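PDB 4XCW: molybdopterin adenylyltransferase from Helicobacter pylori, which probably catalyses the ATP-dependent adenylylation of molybdopterin, a step of molybdenum cofactor biosynthesis. Local coordinates for residues Gly9-Ser14 / Glu47-Glu52; Leu71-Gly76 / Ile132-Lys137; Gly76-Ala81 / Ser119-Gly124. One frame throughout, in Å; residues are numbered along the deposited sequence. Where two conformers were deposited one is given.

Interaction 1 of 3, residues Gly9-Ser14 / Glu47-Glu52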
ATOM      1  N   GLY B   9      12.638   5.043  21.523  1.00 30.96           N
ATOM      2  CA  GLY B   9      11.611   4.269  22.197  1.00 28.04           C
ATOM      3  C   GLY B   9      11.585   2.840  21.691  1.00 28.57           C
ATOM      4  O   GLY B   9      11.698   2.592  20.492  1.00 26.22           O
ATOM      5  N   VAL B  10      11.459   1.892  22.613  1.00 26.49           N
ATOM      6  CA  VAL B  10      11.333   0.485  22.248  1.00 25.24           C
ATOM      7  C   VAL B  10      10.108  -0.066  22.959  1.00 29.31           C
ATOM      8  O   VAL B  10      10.098  -0.202  24.180  1.00 31.76           O
ATOM      9  CB  VAL B  10      12.579  -0.326  22.628  1.00 28.26           C
ATOM     10  CG1 VAL B  10      12.465  -1.771  22.119  1.00 28.09           C
ATOM     11  CG2 VAL B  10      13.825   0.339  22.071  1.00 28.38           C
ATOM     12  N   LEU B  11       9.073  -0.371  22.187  1.00 27.80           N
ATOM     13  CA  LEU B  11       7.808  -0.814  22.740  0.50 28.91           C
ATOM     14  C   LEU B  11       7.527  -2.276  22.405  1.00 32.20           C
ATOM     15  O   LEU B  11       7.298  -2.611  21.249  1.00 30.38           O
ATOM     16  CB  LEU B  11       6.676   0.068  22.218  0.50 26.56           C
ATOM     17  CG  LEU B  11       5.315  -0.203  22.847  0.50 27.40           C
ATOM     18  CD1 LEU B  11       5.470  -0.112  24.341  0.50 28.97           C
ATOM     19  CD2 LEU B  11       4.278   0.790  22.350  0.50 24.36           C
ATOM     20  N   SER B  12       7.542  -3.139  23.416  1.00 27.93           N
ATOM     21  CA  SER B  12       7.185  -4.539  23.208  1.00 31.71           C
ATOM     22  C   SER B  12       5.719  -4.757  23.547  1.00 33.46           C
ATOM     23  O   SER B  12       5.305  -4.557  24.686  1.00 36.82           O
ATOM     24  CB  SER B  12       8.064  -5.464  24.052  1.00 33.46           C
ATOM     25  OG  SER B  12       7.611  -6.805  23.952  1.00 39.24           O
ATOM     26  N   ALA B  13       4.934  -5.145  22.546  1.00 34.95           N
ATOM     27  CA  ALA B  13       3.525  -5.450  22.746  1.00 37.01           C
ATOM     28  C   ALA B  13       3.386  -6.929  23.034  1.00 38.91           C
ATOM     29  O   ALA B  13       3.722  -7.761  22.191  1.00 41.40           O
ATOM     30  CB  ALA B  13       2.703  -5.062  21.529  1.00 38.50           C
ATOM     31  N   SER B  14       2.895  -7.257  24.223  1.00 40.95           N
ATOM     32  CA  SER B  14       2.860  -8.648  24.663  1.00 46.82           C
ATOM     33  C   SER B  14       1.907  -8.857  25.831  1.00 48.97           C
ATOM     34  O   SER B  14       1.873  -8.054  26.760  1.00 53.49           O
ATOM     35  CB  SER B  14       4.266  -9.106  25.052  1.00 52.14           C
ATOM     36  OG  SER B  14       4.246 -10.396  25.642  1.00 59.61           O
ATOM     37  N   GLU B  47       9.548  -0.287  27.124  1.00 36.16           N
ATOM     38  CA  GLU B  47       8.335  -0.619  27.858  1.00 41.10           C
ATOM     39  C   GLU B  47       7.685  -1.864  27.285  1.00 36.06           C
ATOM     40  O   GLU B  47       7.632  -2.037  26.068  1.00 33.56           O
ATOM     41  CB  GLU B  47       7.333   0.538  27.819  1.00 46.88           C
ATOM     42  CG  GLU B  47       7.662   1.690  28.740  1.00 57.77           C
ATOM     43  CD  GLU B  47       6.511   2.668  28.873  1.00 62.43           C
ATOM     44  OE1 GLU B  47       6.655   3.646  29.636  1.00 70.16           O
ATOM     45  OE2 GLU B  47       5.467   2.457  28.220  1.00 55.10           O
ATOM     46  N   ILE B  48       7.199  -2.724  28.169  1.00 39.00           N
ATOM     47  CA  ILE B  48       6.382  -3.860  27.774  1.00 43.19           C
ATOM     48  C   ILE B  48       4.926  -3.495  28.008  1.00 41.78           C
ATOM     49  O   ILE B  48       4.548  -3.118  29.114  1.00 45.80           O
ATOM     50  CB  ILE B  48       6.731  -5.134  28.569  1.00 48.73           C
ATOM     51  CG1 ILE B  48       8.236  -5.394  28.527  1.00 53.41           C
ATOM     52  CG2 ILE B  48       5.959  -6.332  28.028  1.00 48.58           C
ATOM     53  CD1 ILE B  48       8.654  -6.677  29.228  1.00 58.84           C
ATOM     54  N   VAL B  49       4.115  -3.600  26.966  1.00 36.87           N
ATOM     55  CA  VAL B  49       2.714  -3.203  27.051  1.00 39.17           C
ATOM     56  C   VAL B  49       1.798  -4.323  26.557  1.00 41.14           C
ATOM     57  O   VAL B  49       2.096  -4.987  25.564  1.00 38.66           O
ATOM     58  CB  VAL B  49       2.471  -1.906  26.244  1.00 41.09           C
ATOM     59  CG1 VAL B  49       0.991  -1.564  26.175  1.00 43.92           C
ATOM     60  CG2 VAL B  49       3.238  -0.765  26.877  1.00 43.61           C
ATOM     61  N   ALA B  50       0.696  -4.542  27.270  1.00 39.37           N
ATOM     62  CA  ALA B  50      -0.282  -5.557  26.883  1.00 41.61           C
ATOM     63  C   ALA B  50      -0.892  -5.259  25.512  1.00 45.82           C
ATOM     64  O   ALA B  50      -0.868  -4.121  25.043  1.00 42.88           O
ATOM     65  CB  ALA B  50      -1.373  -5.664  27.936  1.00 39.87           C
ATOM     66  N   ASP B  51      -1.438  -6.290  24.873  1.00 46.81           N
ATOM     67  CA  ASP B  51      -2.064  -6.132  23.560  1.00 45.67           C
ATOM     68  C   ASP B  51      -3.411  -5.426  23.660  1.00 41.93           C
ATOM     69  O   ASP B  51      -4.422  -5.938  23.176  1.00 42.77           O
ATOM     70  CB  ASP B  51      -2.257  -7.493  22.885  1.00 50.40           C
ATOM     71  CG  ASP B  51      -0.986  -8.021  22.265  1.00 51.81           C
ATOM     72  OD1 ASP B  51      -0.298  -7.248  21.564  1.00 49.05           O
ATOM     73  OD2 ASP B  51      -0.678  -9.213  22.469  1.00 52.47           O
ATOM     74  N   GLU B  52      -3.422  -4.265  24.309  1.00 40.30           N
ATOM     75  CA  GLU B  52      -4.628  -3.449  24.415  1.00 39.12           C
ATOM     76  C   GLU B  52      -4.378  -2.153  23.668  1.00 33.47           C
ATOM     77  O   GLU B  52      -3.385  -1.470  23.924  1.00 33.18           O
ATOM     78  CB  GLU B  52      -4.994  -3.168  25.876  1.00 40.44           C
ATOM     79  CG  GLU B  52      -5.070  -4.397  26.760  1.00 43.19           C
ATOM     80  CD  GLU B  52      -6.281  -5.262  26.462  1.00 47.44           C
ATOM     81  OE1 GLU B  52      -7.224  -4.766  25.812  1.00 46.40           O
ATOM     82  OE2 GLU B  52      -6.288  -6.439  26.881  1.00 52.07           O
TER
HETATM   83  O   HOH W   1       1.938  -9.263  20.667  1.00 52.23           O
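Leu11, Ser12 and Ala13 pair in parallel with Glu47, Ile48 and Val49, joining the two strands of the beta-alpha-beta unit 6-13, 25-37, 42-49. Strand 42-49 is the outermost on this side of the sheet within the chain. The short axes approach to 4.7 Å and diverge by 27°. Four backbone bonds hold the pair. Glu47 N donates to Val10 O, and Ser12 N to Glu47 O. The bond from Val49 N to Ser12 O is 2.7 Å long and nearly straight, at 172°. Ser14 N meets Val49 O at 2.8 Å, with the donor tilted from the carbonyl plane.

Leu11, Ala13, Glu47 and Val49 face helix 53-66. Leu11 holds CG anti to its N (chi1 -174°), which brings CD1 over the partner strand. Leu11 CD1 and Val49 CG2 are 3.4 Å apart, but Leu11 has two conformers, so the tightness is doubtful. Ser12 and Ile48 point to the other face, where Ile48 CG2 comes within 3.8 Å of the backbone oxygen Ser12 O. Past the strand ends, Asp51 OD1 lies 3.7 Å from Ala13 CB. Water 1 lies 2.8 Å from Ala13 O and 3.1 Å from Asp51 OD1 and can donate to either, though it has more acceptors in reach than protons. Ser14 OG bonds the Glu23 carboxylate and the backbone N of Arg16.

Main-chain polar groups thus carry the strand pairing. On the helix side Leu11 and Val49 give apolar contact, while Glu47 takes its charge to Lys62 and Ser59. At the strand ends Asp51 and a water add polar links.

Interaction 2 of 3, residues Leu71-Gly76 / Ile132-Lys137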
ATOM      1  N   LEU B  71      13.064   8.393  17.417  1.00 22.05           N
ATOM      2  CA  LEU B  71      12.693   7.132  16.787  1.00 25.37           C
ATOM      3  C   LEU B  71      12.021   6.240  17.810  1.00 23.98           C
ATOM      4  O   LEU B  71      12.535   6.048  18.908  1.00 26.69           O
ATOM      5  CB  LEU B  71      13.919   6.425  16.209  1.00 22.66           C
ATOM      6  CG  LEU B  71      13.694   5.020  15.656  1.00 23.59           C
ATOM      7  CD1 LEU B  71      12.890   5.066  14.365  1.00 21.81           C
ATOM      8  CD2 LEU B  71      15.030   4.317  15.438  1.00 25.03           C
ATOM      9  N   VAL B  72      10.863   5.702  17.448  1.00 22.88           N
ATOM     10  CA  VAL B  72      10.160   4.767  18.309  1.00 20.28           C
ATOM     11  C   VAL B  72       9.880   3.510  17.503  1.00 20.03           C
ATOM     12  O   VAL B  72       9.323   3.580  16.410  1.00 22.93           O
ATOM     13  CB  VAL B  72       8.844   5.362  18.855  1.00 25.78           C
ATOM     14  CG1 VAL B  72       8.094   4.321  19.683  1.00 27.85           C
ATOM     15  CG2 VAL B  72       9.123   6.612  19.676  1.00 25.43           C
ATOM     16  N   VAL B  73      10.301   2.360  18.011  1.00 19.99           N
ATOM     17  CA  VAL B  73      10.042   1.124  17.288  1.00 21.23           C
ATOM     18  C   VAL B  73       9.241   0.168  18.155  1.00 22.92           C
ATOM     19  O   VAL B  73       9.417   0.118  19.368  1.00 28.46           O
ATOM     20  CB  VAL B  73      11.345   0.433  16.819  1.00 21.53           C
ATOM     21  CG1 VAL B  73      12.117   1.333  15.857  1.00 22.74           C
ATOM     22  CG2 VAL B  73      12.221   0.039  18.008  1.00 27.00           C
ATOM     23  N   THR B  74       8.349  -0.584  17.522  1.00 22.51           N
ATOM     24  CA  THR B  74       7.568  -1.576  18.237  1.00 22.60           C
ATOM     25  C   THR B  74       7.968  -2.970  17.798  1.00 24.67           C
ATOM     26  O   THR B  74       8.497  -3.158  16.702  1.00 25.47           O
ATOM     27  CB  THR B  74       6.053  -1.410  17.990  1.00 26.46           C
ATOM     28  OG1 THR B  74       5.780  -1.622  16.603  1.00 24.58           O
ATOM     29  CG2 THR B  74       5.578  -0.025  18.382  1.00 25.82           C
ATOM     30  N   THR B  75       7.705  -3.954  18.654  1.00 23.49           N
ATOM     31  CA  THR B  75       7.865  -5.343  18.280  1.00 23.11           C
ATOM     32  C   THR B  75       6.644  -6.106  18.768  1.00 33.80           C
ATOM     33  O   THR B  75       6.148  -5.868  19.872  1.00 32.37           O
ATOM     34  CB  THR B  75       9.170  -5.959  18.852  1.00 30.60           C
ATOM     35  OG1 THR B  75       9.248  -7.343  18.498  1.00 29.22           O
ATOM     36  CG2 THR B  75       9.230  -5.830  20.367  1.00 32.58           C
ATOM     37  N   GLY B  76       6.133  -6.992  17.921  1.00 32.48           N
ATOM     38  CA  GLY B  76       4.972  -7.792  18.261  1.00 32.88           C
ATOM     39  C   GLY B  76       3.652  -7.249  17.743  1.00 30.78           C
ATOM     40  O   GLY B  76       3.509  -6.051  17.481  1.00 29.37           O
ATOM     41  N   ILE B 132       8.123   3.135  13.800  1.00 18.65           N
ATOM     42  CA  ILE B 132       8.154   1.994  12.886  1.00 19.12           C
ATOM     43  C   ILE B 132       7.808   0.722  13.633  1.00 21.08           C
ATOM     44  O   ILE B 132       8.363   0.474  14.702  1.00 22.04           O
ATOM     45  CB  ILE B 132       9.534   1.811  12.249  1.00 22.47           C
ATOM     46  CG1 ILE B 132      10.047   3.132  11.678  1.00 25.49           C
ATOM     47  CG2 ILE B 132       9.489   0.734  11.166  1.00 21.94           C
ATOM     48  CD1 ILE B 132      11.456   3.030  11.144  1.00 26.26           C
ATOM     49  N   ASN B 133       6.916  -0.089  13.064  1.00 22.16           N
ATOM     50  CA  ASN B 133       6.627  -1.424  13.596  1.00 20.20           C
ATOM     51  C   ASN B 133       7.631  -2.450  13.076  1.00 22.82           C
ATOM     52  O   ASN B 133       7.752  -2.617  11.871  1.00 24.72           O
ATOM     53  CB  ASN B 133       5.225  -1.891  13.205  1.00 20.97           C
ATOM     54  CG  ASN B 133       4.154  -0.847  13.454  1.00 22.35           C
ATOM     55  OD1 ASN B 133       3.266  -0.657  12.622  1.00 24.27           O
ATOM     56  ND2 ASN B 133       4.210  -0.190  14.610  1.00 22.46           N
ATOM     57  N   LEU B 134       8.326  -3.145  13.975  1.00 23.40           N
ATOM     58  CA  LEU B 134       9.329  -4.141  13.589  1.00 24.01           C
ATOM     59  C   LEU B 134       8.774  -5.555  13.785  1.00 25.17           C
ATOM     60  O   LEU B 134       7.712  -5.706  14.376  1.00 29.19           O
ATOM     61  CB  LEU B 134      10.606  -3.953  14.413  1.00 25.16           C
ATOM     62  CG  LEU B 134      11.314  -2.610  14.293  1.00 25.95           C
ATOM     63  CD1 LEU B 134      12.588  -2.626  15.138  1.00 26.38           C
ATOM     64  CD2 LEU B 134      11.607  -2.295  12.826  1.00 26.02           C
ATOM     65  N   PRO B 135       9.484  -6.596  13.290  1.00 25.14           N
ATOM     66  CA  PRO B 135       8.988  -7.956  13.519  1.00 27.13           C
ATOM     67  C   PRO B 135       9.167  -8.397  14.965  1.00 31.95           C
ATOM     68  O   PRO B 135       9.576  -7.596  15.807  1.00 32.01           O
ATOM     69  CB  PRO B 135       9.860  -8.822  12.587  1.00 30.77           C
ATOM     70  CG  PRO B 135      10.458  -7.866  11.611  1.00 26.94           C
ATOM     71  CD  PRO B 135      10.633  -6.591  12.369  1.00 26.25           C
ATOM     72  N   GLY B 136       8.873  -9.666  15.235  1.00 32.18           N
ATOM     73  CA  GLY B 136       8.951 -10.201  16.582  1.00 42.01           C
ATOM     74  C   GLY B 136      10.228 -10.965  16.899  1.00 46.84           C
ATOM     75  O   GLY B 136      10.670 -10.993  18.048  1.00 53.35           O
ATOM     76  N   LYS B 137      10.828 -11.585  15.890  1.00 44.33           N
ATOM     77  CA  LYS B 137      11.985 -12.449  16.120  1.00 48.33           C
ATOM     78  C   LYS B 137      13.289 -11.702  15.861  1.00 43.69           C
ATOM     79  O   LYS B 137      13.389 -10.944  14.895  1.00 35.24           O
ATOM     80  CB  LYS B 137      11.890 -13.700  15.243  1.00 53.69           C
ATOM     81  CG  LYS B 137      10.811 -14.670  15.705  1.00 62.82           C
ATOM     82  CD  LYS B 137      10.210 -15.477  14.562  1.00 67.39           C
ATOM     83  CE  LYS B 137      11.194 -16.482  14.001  1.00 71.23           C
ATOM     84  NZ  LYS B 137      10.516 -17.443  13.087  1.00 74.05           N
TER
HETATM   85  O   HOH W   2       5.590  -4.247  15.947  1.00 24.49           O
HETATM   86  O   HOH W   3       5.796  -7.558  15.052  1.00 27.86           O
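Strand 71-75 lies parallel to strand 129-134, with Val73 opposite Ile132 and Thr74 opposite Asn133, the short axes 4.5 Å apart and 32° from alignment. Ile132 N donates to Val72 O, Thr74 N to Ile132 O, and Leu134 N to Thr74 O. Beyond these the main chains part. Water 3 fills in: it accepts from Gly76 N at 2.9 Å and donates to Leu134 O at 2.7 Å.

Thr74 and Asn133 lie side by side on one face, pointing the same way. The Thr74 hydroxyl sits between the backbone N and the carbonyl carbon (chi1 63°), which turns it to the amide. Asn133 ND2 donates to Thr74 OG1 at 2.9 Å, with the hydroxyl oxygen somewhat out of the amide plane. Thr74 OG1 in turn donates to water 2 at 2.7 Å, and water 2 also donates to Leu134 O and Gly76 O. The amide is held further by Thr90 through ND2 and by Ser122 N through OD1. On the other face, Leu134 CD1 crosses over Val73, 3.7 Å from Val73 CB, and both residues touch Ile30. Thr75 is also on this face, and its OG1 donates to Pro135 O at 2.7 Å.

The contact joins the two middle strands of the mixed sheet, between helices 25-37 and 53-66, and leads into the Gly76-Gly79 loop. One face carries the polar pair Thr74 and Asn133; the other is mostly apolar, with the Thr75 hydroxyl at its end. Where direct strand bonding stops, Thr75 continues the link to Pro135, and waters 2 and 3 tie Gly76 to Leu134 O.

Interaction 3 of 3, residues Gly76-Ala81 / Ser119-Gly124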
ATOM      1  N   GLY B  76       6.133  -6.992  17.921  1.00 32.48           N
ATOM      2  CA  GLY B  76       4.972  -7.792  18.261  1.00 32.88           C
ATOM      3  C   GLY B  76       3.652  -7.249  17.743  1.00 30.78           C
ATOM      4  O   GLY B  76       3.509  -6.051  17.481  1.00 29.37           O
ATOM      5  N   GLY B  77       2.689  -8.154  17.580  1.00 29.57           N
ATOM      6  CA  GLY B  77       1.301  -7.796  17.339  1.00 29.73           C
ATOM      7  C   GLY B  77       0.998  -7.124  16.018  1.00 27.31           C
ATOM      8  O   GLY B  77       0.250  -6.148  15.978  1.00 24.81           O
ATOM      9  N   THR B  78       1.550  -7.649  14.927  1.00 23.67           N
ATOM     10  CA  THR B  78       1.387  -7.000  13.628  1.00 22.16           C
ATOM     11  C   THR B  78       0.890  -7.921  12.507  1.00 26.27           C
ATOM     12  O   THR B  78       1.038  -7.598  11.331  1.00 28.28           O
ATOM     13  CB  THR B  78       2.705  -6.365  13.170  1.00 26.29           C
ATOM     14  OG1 THR B  78       3.755  -7.339  13.234  1.00 30.27           O
ATOM     15  CG2 THR B  78       3.060  -5.179  14.061  1.00 26.86           C
ATOM     16  N   GLY B  79       0.295  -9.049  12.872  1.00 26.56           N
ATOM     17  CA  GLY B  79      -0.253  -9.971  11.890  1.00 25.60           C
ATOM     18  C   GLY B  79      -1.755  -9.824  11.740  1.00 29.33           C
ATOM     19  O   GLY B  79      -2.332  -8.810  12.151  1.00 29.61           O
ATOM     20  N   PRO B  80      -2.404 -10.829  11.133  1.00 25.32           N
ATOM     21  CA  PRO B  80      -3.852 -10.800  10.890  1.00 24.83           C
ATOM     22  C   PRO B  80      -4.696 -11.238  12.077  1.00 26.64           C
ATOM     23  O   PRO B  80      -5.924 -11.171  11.996  1.00 28.01           O
ATOM     24  CB  PRO B  80      -4.028 -11.786   9.735  1.00 29.23           C
ATOM     25  CG  PRO B  80      -2.918 -12.762   9.920  1.00 30.75           C
ATOM     26  CD  PRO B  80      -1.754 -11.973  10.471  1.00 30.14           C
ATOM     27  N   ALA B  81      -4.056 -11.686  13.155  1.00 25.86           N
ATOM     28  CA  ALA B  81      -4.789 -12.257  14.282  1.00 28.27           C
ATOM     29  C   ALA B  81      -5.505 -11.188  15.109  1.00 29.33           C
ATOM     30  O   ALA B  81      -5.153 -10.011  15.066  1.00 29.28           O
ATOM     31  CB  ALA B  81      -3.855 -13.067  15.165  1.00 23.96           C
ATOM     32  N   SER B 119       1.799  -9.482   6.945  1.00 23.51           N
ATOM     33  CA  SER B 119       2.235  -8.481   7.915  1.00 27.92           C
ATOM     34  C   SER B 119       1.594  -7.118   7.690  1.00 27.44           C
ATOM     35  O   SER B 119       1.522  -6.630   6.559  1.00 25.60           O
ATOM     36  CB  SER B 119       3.754  -8.338   7.885  1.00 26.13           C
ATOM     37  OG  SER B 119       4.177  -7.330   8.783  1.00 24.01           O
ATOM     38  N   ARG B 120       1.141  -6.503   8.782  1.00 23.63           N
ATOM     39  CA  ARG B 120       0.586  -5.161   8.731  1.00 22.22           C
ATOM     40  C   ARG B 120       1.531  -4.128   9.345  1.00 21.83           C
ATOM     41  O   ARG B 120       1.099  -3.020   9.658  1.00 24.99           O
ATOM     42  CB  ARG B 120      -0.767  -5.119   9.450  1.00 22.99           C
ATOM     43  CG  ARG B 120      -1.880  -5.824   8.679  1.00 25.27           C
ATOM     44  CD  ARG B 120      -3.091  -6.122   9.562  1.00 27.44           C
ATOM     45  NE  ARG B 120      -3.396  -5.033  10.487  1.00 35.56           N
ATOM     46  CZ  ARG B 120      -4.046  -3.922  10.158  1.00 37.00           C
ATOM     47  NH1 ARG B 120      -4.460  -3.730   8.916  1.00 38.89           N
ATOM     48  NH2 ARG B 120      -4.273  -2.992  11.075  1.00 37.33           N
ATOM     49  N   GLN B 121       2.805  -4.486   9.513  1.00 21.02           N
ATOM     50  CA  GLN B 121       3.812  -3.545  10.026  1.00 21.67           C
ATOM     51  C   GLN B 121       3.812  -2.284   9.196  1.00 24.96           C
ATOM     52  O   GLN B 121       3.822  -2.349   7.970  1.00 23.98           O
ATOM     53  CB  GLN B 121       5.218  -4.146  10.009  1.00 25.82           C
ATOM     54  CG  GLN B 121       5.469  -5.227  11.037  1.00 26.38           C
ATOM     55  CD  GLN B 121       6.711  -6.036  10.723  1.00 28.05           C
ATOM     56  OE1 GLN B 121       6.689  -7.266  10.787  1.00 32.15           O
ATOM     57  NE2 GLN B 121       7.806  -5.351  10.386  1.00 25.24           N
ATOM     58  N   SER B 122       3.816  -1.137   9.865  1.00 21.80           N
ATOM     59  CA  SER B 122       3.778   0.144   9.174  0.50 23.10           C
ATOM     60  C   SER B 122       4.741   1.136   9.806  1.00 21.72           C
ATOM     61  O   SER B 122       5.484   0.797  10.727  1.00 24.82           O
ATOM     62  CB  SER B 122       2.361   0.713   9.193  0.50 26.78           C
ATOM     63  OG  SER B 122       1.903   0.854  10.528  0.50 28.40           O
ATOM     64  N   ALA B 123       4.717   2.365   9.309  1.00 19.87           N
ATOM     65  CA  ALA B 123       5.515   3.430   9.892  1.00 20.32           C
ATOM     66  C   ALA B 123       4.818   4.751   9.653  1.00 22.35           C
ATOM     67  O   ALA B 123       4.067   4.898   8.691  1.00 22.23           O
ATOM     68  CB  ALA B 123       6.909   3.445   9.316  1.00 21.07           C
ATOM     69  N   GLY B 124       5.047   5.707  10.547  1.00 19.20           N
ATOM     70  CA  GLY B 124       4.421   7.006  10.418  1.00 19.89           C
ATOM     71  C   GLY B 124       5.116   8.063  11.247  1.00 22.73           C
ATOM     72  O   GLY B 124       6.034   7.769  12.016  1.00 20.43           O
TER
HETATM   73  O   HOH W   4       4.269  -8.988  11.202  1.00 34.10           O
HETATM   74  O   HOH W   5      -2.046  -6.214  12.794  1.00 24.57           O
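Thr78 and Gln121 cross side chain over side chain, while Thr78 O takes the backbone N of Arg120 at 2.8 Å. That bond is nearly straight, at 169°, and is the direct hydrogen bond of this surface contact. The Thr78 hydroxyl lies between its N and carbonyl carbon (chi1 52°), and the side chain leans on Gln121, with Thr78 OG1 3.5 Å from Gln121 CG. Gln121 runs extended beyond CG, and its amide splits its duties. OE1 accepts from water 4 at 3.0 Å, and NE2 reaches Asn133 O. Water 4 also bonds Thr78 OG1 at 2.7 Å and Ser119 OG at 2.9 Å, tying three side chains together. Ser119 OG accepts from Gln121 N as well, closing an ST turn that shapes the loop.

Arg120 bends at chi3 (40°), and its CD passes 3.8 Å from Gly79 O. Water 5, at the guanidinium edge and in its plane, accepts from NE and donates to Gly79 O at 2.7 Å. NH2 forms a salt bridge with Glu88, and NH1 donates to Met97 O of the second subunit. Leu158 of the second subunit packs on Pro80 and Ala81.

The contact thus joins the loop after strand 71-75 to the run into strand 123-126. Helix 86-93 meets Thr78 and Arg120 through Pro87. Helix 99-110 touches Gln121 through Met105, and strand 129-134 touches Thr78 through Asn133.

Overall arrangement
All three contacts belong to one mixed sheet and its loops. Interactions 1 and 2 have centres about 10 Å apart and meet where strand 6-13 lies beside strand 71-75: Gly9 N is 2.8 Å from Leu71 O. Interactions 2 and 3 are closer, about 9 Å between centres, and share Gly76. The Asn133 side chain also joins these two. Interactions 1 and 3 have centres about 13 Å apart, with only light packing of Ala13 on Gly76. Gly76 to Gly79 form the GGTG sequence characteristic of this molybdopterin-binding family, so the strand ends gathered here probably border the active site.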